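Local coordinates for peptide ABC transporter, peptide-binding protein (PDB 2D5W), which binds oligopeptides, here a pentapeptide, and probably hands them to an ABC transporter for uptake across the membrane, at residues M384-G389 with L394-N399; V561-S566 with G573-N578. All coordinates share one frame; numbering follows the deposited sequence.

Contact 1: M384-G389 with L394-N399; sequences MGWRKG and LQRTVN
R396 lays its side chain over one face of the W386 indole at the base of the antiparallel β-hairpin formed by strands 387-388 and 394-398, W386 just before the first strand and R396 in the second; this overlap is the tightly packed part. R396 CG makes a CH-pi contact 3.6 Å from the centroid of the six-membered ring of W386, almost on the ring normal, and its CD lies over the ring centre. Because CG sits between backbone N and carbonyl carbon (chi1 75°) and the chain is extended from there to NE, the guanidinium comes out over the rim of the indole, its plane only 15° from that of the ring, with R396 NE 3.3 Å from W386 CZ2. R396 NH2 donates to M384 O (3.0 Å), in the guanidinium plane, while NH1 reaches D319 O, so bonds in two directions fix its rotation. L394 CB meets W386 CE3 obliquely at 3.6 Å, and L381 and F405 pack on both residues. Replacing W386 by an alanine would probably open a gap beneath the R396 chain and take away the indole edge against which L394 CB rests.

Toward solvent the contact thins out. The side chains of R387 and Q395 leave the same face of the hairpin, and that of K388 diverges from L394, its NZ bonding to K431 O; K388 CG still brushes L394 CD2. The Q395 amide merely lies against G389 CA. The backbone keeps this outer part together: R387 and Q395 form a hydrogen-bonded antiparallel pair, with R387 N to Q395 O at 3.0 Å and Q395 N to R387 O at 2.8 Å. Just before this pair, W386 CA directs its hydrogen at Q395 O, 3.4 Å away.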
loop_
_atom_site.group_PDB
_atom_site.type_symbol
_atom_site.label_atom_id
_atom_site.label_comp_id
_atom_site.label_asym_id
_atom_site.label_seq_id
_atom_site.Cartn_x
_atom_site.Cartn_y
_atom_site.Cartn_z
ATOM N N MET A 384 4.728 -19.527 30.093
ATOM C CA MET A 384 5.107 -18.156 30.406
ATOM C C MET A 384 4.435 -17.584 31.652
ATOM O O MET A 384 4.398 -16.369 31.847
ATOM C CB MET A 384 4.859 -17.258 29.193
ATOM C CG MET A 384 5.791 -17.584 28.031
ATOM S SD MET A 384 5.577 -16.539 26.583
ATOM C CE MET A 384 4.024 -17.186 25.943
ATOM N N GLY A 385 3.905 -18.471 32.490
ATOM C CA GLY A 385 3.294 -18.048 33.738
ATOM C C GLY A 385 1.815 -17.718 33.783
ATOM O O GLY A 385 1.286 -17.437 34.860
ATOM N N TRP A 386 1.136 -17.747 32.642
ATOM C CA TRP A 386 -0.287 -17.427 32.623
ATOM C C TRP A 386 -1.163 -18.503 33.254
ATOM O O TRP A 386 -0.954 -19.695 33.030
ATOM C CB TRP A 386 -0.780 -17.204 31.190
ATOM C CG TRP A 386 -0.144 -16.053 30.477
ATOM C CD1 TRP A 386 0.862 -16.115 29.559
ATOM C CD2 TRP A 386 -0.494 -14.669 30.598
ATOM N NE1 TRP A 386 1.158 -14.856 29.096
ATOM C CE2 TRP A 386 0.341 -13.948 29.716
ATOM C CE3 TRP A 386 -1.434 -13.968 31.366
ATOM C CZ2 TRP A 386 0.265 -12.559 29.578
ATOM C CZ3 TRP A 386 -1.511 -12.586 31.231
ATOM C CH2 TRP A 386 -0.663 -11.896 30.340
ATOM N N ARG A 387 -2.146 -18.063 34.037
ATOM C CA ARG A 387 -3.112 -18.950 34.681
ATOM C C ARG A 387 -4.462 -18.246 34.630
ATOM O O ARG A 387 -4.548 -17.043 34.861
ATOM C CB ARG A 387 -2.732 -19.234 36.139
ATOM C CG ARG A 387 -1.420 -19.986 36.311
ATOM C CD ARG A 387 -1.406 -20.795 37.602
ATOM N NE ARG A 387 -1.726 -19.988 38.777
ATOM C CZ ARG A 387 -1.002 -18.956 39.201
ATOM N NH1 ARG A 387 -1.376 -18.284 40.282
ATOM N NH2 ARG A 387 0.094 -18.596 38.548
ATOM N N LYS A 388 -5.520 -18.992 34.334
ATOM C CA LYS A 388 -6.841 -18.390 34.237
ATOM C C LYS A 388 -7.375 -17.742 35.505
ATOM O O LYS A 388 -7.310 -18.322 36.596
ATOM C CB LYS A 388 -7.870 -19.414 33.754
ATOM C CG LYS A 388 -7.766 -19.756 32.283
ATOM C CD LYS A 388 -8.957 -20.585 31.830
ATOM C CE LYS A 388 -8.853 -20.938 30.358
ATOM N NZ LYS A 388 -9.998 -21.778 29.920
ATOM N N GLY A 389 -7.890 -16.527 35.341
ATOM C CA GLY A 389 -8.505 -15.804 36.435
ATOM C C GLY A 389 -9.931 -16.329 36.521
ATOM O O GLY A 389 -10.354 -17.090 35.643
ATOM N N LEU A 394 -6.771 -15.323 31.209
ATOM C CA LEU A 394 -5.433 -15.500 31.761
ATOM C C LEU A 394 -4.892 -14.295 32.516
ATOM O O LEU A 394 -5.131 -13.145 32.140
ATOM C CB LEU A 394 -4.455 -15.870 30.645
ATOM C CG LEU A 394 -4.740 -17.177 29.904
ATOM C CD1 LEU A 394 -3.841 -17.265 28.682
ATOM C CD2 LEU A 394 -4.522 -18.364 30.828
ATOM N N GLN A 395 -4.152 -14.585 33.583
ATOM C CA GLN A 395 -3.528 -13.570 34.424
ATOM C C GLN A 395 -2.119 -14.023 34.786
ATOM O O GLN A 395 -1.817 -15.216 34.776
ATOM C CB GLN A 395 -4.298 -13.389 35.740
ATOM C CG GLN A 395 -5.741 -12.949 35.616
ATOM C CD GLN A 395 -6.423 -12.819 36.975
ATOM O OE1 GLN A 395 -7.579 -12.410 37.064
ATOM N NE2 GLN A 395 -5.705 -13.169 38.038
ATOM N N ARG A 396 -1.265 -13.057 35.104
ATOM C CA ARG A 396 0.097 -13.334 35.543
ATOM C C ARG A 396 0.654 -12.056 36.156
ATOM O O ARG A 396 0.059 -10.986 36.023
ATOM C CB ARG A 396 0.984 -13.810 34.386
ATOM C CG ARG A 396 1.427 -12.744 33.402
ATOM C CD ARG A 396 2.437 -13.326 32.425
ATOM N NE ARG A 396 2.929 -12.328 31.479
ATOM C CZ ARG A 396 3.954 -12.518 30.655
ATOM N NH1 ARG A 396 4.328 -11.549 29.829
ATOM N NH2 ARG A 396 4.611 -13.671 30.655
ATOM N N THR A 397 1.778 -12.168 36.851
ATOM C CA THR A 397 2.385 -11.003 37.477
ATOM C C THR A 397 3.613 -10.556 36.693
ATOM O O THR A 397 4.449 -11.373 36.321
ATOM C CB THR A 397 2.795 -11.309 38.932
ATOM O OG1 THR A 397 1.647 -11.761 39.663
ATOM C CG2 THR A 397 3.354 -10.063 39.604
ATOM N N VAL A 398 3.697 -9.256 36.431
ATOM C CA VAL A 398 4.822 -8.675 35.703
ATOM C C VAL A 398 5.224 -7.398 36.430
ATOM O O VAL A 398 4.406 -6.499 36.617
ATOM C CB VAL A 398 4.439 -8.330 34.243
ATOM C CG1 VAL A 398 5.618 -7.678 33.531
ATOM C CG2 VAL A 398 4.016 -9.591 33.504
ATOM N N ASN A 399 6.485 -7.327 36.846
ATOM C CA ASN A 399 6.986 -6.166 37.572
ATOM C C ASN A 399 6.139 -5.908 38.819
ATOM O O ASN A 399 5.891 -4.759 39.186
ATOM C CB ASN A 399 6.983 -4.925 36.670
ATOM C CG ASN A 399 8.005 -5.009 35.546
ATOM O OD1 ASN A 399 8.095 -4.109 34.709
ATOM N ND2 ASN A 399 8.784 -6.083 35.528
#

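Contact 2: V561-S566 with G573-N578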
loop_
_atom_site.group_PDB
_atom_site.type_symbol
_atom_site.label_atom_id
_atom_site.label_comp_id
_atom_site.label_asym_id
_atom_site.label_seq_id
_atom_site.Cartn_x
_atom_site.Cartn_y
_atom_site.Cartn_z
ATOM N N VAL A 561 -15.136 -0.156 -21.239
ATOM C CA VAL A 561 -13.928 -0.861 -21.640
ATOM C C VAL A 561 -12.640 -0.236 -21.125
ATOM O O VAL A 561 -12.574 0.966 -20.825
ATOM C CB VAL A 561 -13.821 -1.007 -23.181
ATOM C CG1 VAL A 561 -14.917 -1.931 -23.687
ATOM C CG2 VAL A 561 -13.904 0.353 -23.846
ATOM N N ASN A 562 -11.632 -1.096 -21.026
ATOM C CA ASN A 562 -10.291 -0.764 -20.578
ATOM C C ASN A 562 -10.123 -0.519 -19.080
ATOM O O ASN A 562 -9.049 -0.123 -18.629
ATOM C CB ASN A 562 -9.738 0.397 -21.410
ATOM C CG ASN A 562 -9.682 0.057 -22.888
ATOM O OD1 ASN A 562 -9.474 -1.100 -23.256
ATOM N ND2 ASN A 562 -9.865 1.059 -23.741
ATOM N N TYR A 563 -11.187 -0.762 -18.316
ATOM C CA TYR A 563 -11.130 -0.641 -16.857
ATOM C C TYR A 563 -10.709 -2.057 -16.472
ATOM O O TYR A 563 -11.540 -2.893 -16.109
ATOM C CB TYR A 563 -12.512 -0.326 -16.281
ATOM C CG TYR A 563 -12.489 -0.016 -14.798
ATOM C CD1 TYR A 563 -12.273 1.285 -14.344
ATOM C CD2 TYR A 563 -12.635 -1.027 -13.850
ATOM C CE1 TYR A 563 -12.201 1.572 -12.980
ATOM C CE2 TYR A 563 -12.563 -0.754 -12.486
ATOM C CZ TYR A 563 -12.344 0.546 -12.058
ATOM O OH TYR A 563 -12.257 0.817 -10.712
ATOM N N VAL A 564 -9.408 -2.311 -16.569
ATOM C CA VAL A 564 -8.840 -3.628 -16.328
ATOM C C VAL A 564 -7.688 -3.601 -15.339
ATOM O O VAL A 564 -6.885 -2.668 -15.329
ATOM C CB VAL A 564 -8.346 -4.219 -17.673
ATOM C CG1 VAL A 564 -7.620 -5.540 -17.457
ATOM C CG2 VAL A 564 -9.531 -4.393 -18.611
ATOM N N ALA A 565 -7.612 -4.642 -14.516
ATOM C CA ALA A 565 -6.561 -4.765 -13.521
ATOM C C ALA A 565 -5.899 -6.133 -13.637
ATOM O O ALA A 565 -6.474 -7.073 -14.190
ATOM C CB ALA A 565 -7.145 -4.586 -12.120
ATOM N N SER A 566 -4.679 -6.232 -13.126
ATOM C CA SER A 566 -3.942 -7.488 -13.129
ATOM C C SER A 566 -3.218 -7.541 -11.792
ATOM O O SER A 566 -3.337 -6.624 -10.986
ATOM C CB SER A 566 -2.933 -7.529 -14.277
ATOM O OG SER A 566 -1.902 -6.581 -14.073
ATOM N N GLY A 573 -1.302 -3.491 -8.718
ATOM C CA GLY A 573 -2.388 -4.369 -9.093
ATOM C C GLY A 573 -3.773 -3.803 -8.901
ATOM O O GLY A 573 -4.582 -4.342 -8.145
ATOM N N TYR A 574 -4.040 -2.693 -9.566
ATOM C CA TYR A 574 -5.357 -2.097 -9.504
ATOM C C TYR A 574 -5.681 -1.439 -10.831
ATOM O O TYR A 574 -4.820 -1.316 -11.706
ATOM C CB TYR A 574 -5.479 -1.113 -8.327
ATOM C CG TYR A 574 -4.336 -0.145 -8.100
ATOM C CD1 TYR A 574 -4.141 0.419 -6.839
ATOM C CD2 TYR A 574 -3.476 0.235 -9.129
ATOM C CE1 TYR A 574 -3.124 1.336 -6.605
ATOM C CE2 TYR A 574 -2.452 1.156 -8.904
ATOM C CZ TYR A 574 -2.285 1.702 -7.639
ATOM O OH TYR A 574 -1.283 2.615 -7.405
ATOM N N PRO A 575 -6.947 -1.062 -11.025
ATOM C CA PRO A 575 -7.368 -0.416 -12.266
ATOM C C PRO A 575 -6.988 1.054 -12.241
ATOM O O PRO A 575 -6.567 1.570 -11.206
ATOM C CB PRO A 575 -8.877 -0.619 -12.253
ATOM C CG PRO A 575 -9.198 -0.520 -10.800
ATOM C CD PRO A 575 -8.101 -1.324 -10.146
ATOM N N GLY A 576 -7.115 1.720 -13.386
ATOM C CA GLY A 576 -6.819 3.138 -13.450
ATOM C C GLY A 576 -5.419 3.548 -13.863
ATOM O O GLY A 576 -5.105 4.737 -13.865
ATOM N N TRP A 577 -4.584 2.576 -14.218
ATOM C CA TRP A 577 -3.208 2.837 -14.635
ATOM C C TRP A 577 -3.154 3.311 -16.092
ATOM O O TRP A 577 -2.100 3.707 -16.593
ATOM C CB TRP A 577 -2.380 1.558 -14.475
ATOM C CG TRP A 577 -3.027 0.392 -15.147
ATOM C CD1 TRP A 577 -3.987 -0.431 -14.629
ATOM C CD2 TRP A 577 -2.857 -0.004 -16.511
ATOM N NE1 TRP A 577 -4.431 -1.308 -15.589
ATOM C CE2 TRP A 577 -3.754 -1.066 -16.756
ATOM C CE3 TRP A 577 -2.037 0.443 -17.556
ATOM C CZ2 TRP A 577 -3.853 -1.689 -18.006
ATOM C CZ3 TRP A 577 -2.137 -0.176 -18.795
ATOM C CH2 TRP A 577 -3.039 -1.230 -19.008
ATOM N N ASN A 578 -4.304 3.259 -16.760
ATOM C CA ASN A 578 -4.459 3.657 -18.163
ATOM C C ASN A 578 -5.743 4.478 -18.224
ATOM O O ASN A 578 -6.525 4.364 -19.170
ATOM C CB ASN A 578 -4.623 2.405 -19.025
ATOM C CG ASN A 578 -5.873 1.611 -18.660
ATOM O OD1 ASN A 578 -6.333 1.650 -17.517
ATOM N ND2 ASN A 578 -6.423 0.884 -19.627
HETATM O O HOH W 1 -7.630 0.109 -15.688
#
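V564 O takes the N-H of the W577 indole, NE1 lying 2.8 Å away and the oxygen at the ring edge, tilted 16° out of its plane. A water stands 2.9 Å from the same V564 O and accepts the N-H of G576; it is also 2.7 Å from N578 OD1, so it links V564 of one segment to G576 and N578 of the other. The other end of that amide, N578 ND2, donates to N562 O at 3.0 Å, on a lone pair and in the carbonyl plane, and has a second acceptor in E581 OE2. With CG of N578 between its backbone N and carbonyl carbon (chi1 62°), the amide turns toward N562 and also lies over the face of the W577 ring.

Apolar packing makes up the rest of the contact. P575 CB lies over one face of the Y563 ring, 3.8 Å from its centroid in a CH-pi contact, while P575 CD abuts A565 CB at 3.9 Å. The Y563 hydroxyl, near P575 CG, is bonded to T270 O. Y574 points away from segment 561-566 and packs on a basic side chain of the bound peptide. Two irregular, fully buried loop segments are thus joined by side chain and water rather than by strand pairing, the first of them shaped by an inverse gamma turn centred on Y563, from whose two ends N562 O and V564 O accept bonds from N578 and W577.

In the fold
Coming from the N terminus, the chain reaches contact 1 directly after helix 374-383, where four residues between segments 384-389 and 394-399 make the turn of a hairpin. Strand 394-398 then pairs with 401-410, which joins the hairpin to the large mixed sheet. Contact 2 opens only much later, after strand 544-557, as strand 560-561 ends, and closes a six-residue loop before strand 583-584. The two are in series, neither enclosing nor crossing the other, with centres about 52 Å apart on opposite sides of the chain's centre. That same mixed sheet includes strand 544-557, which packs on contact 2, as does helix 31-40.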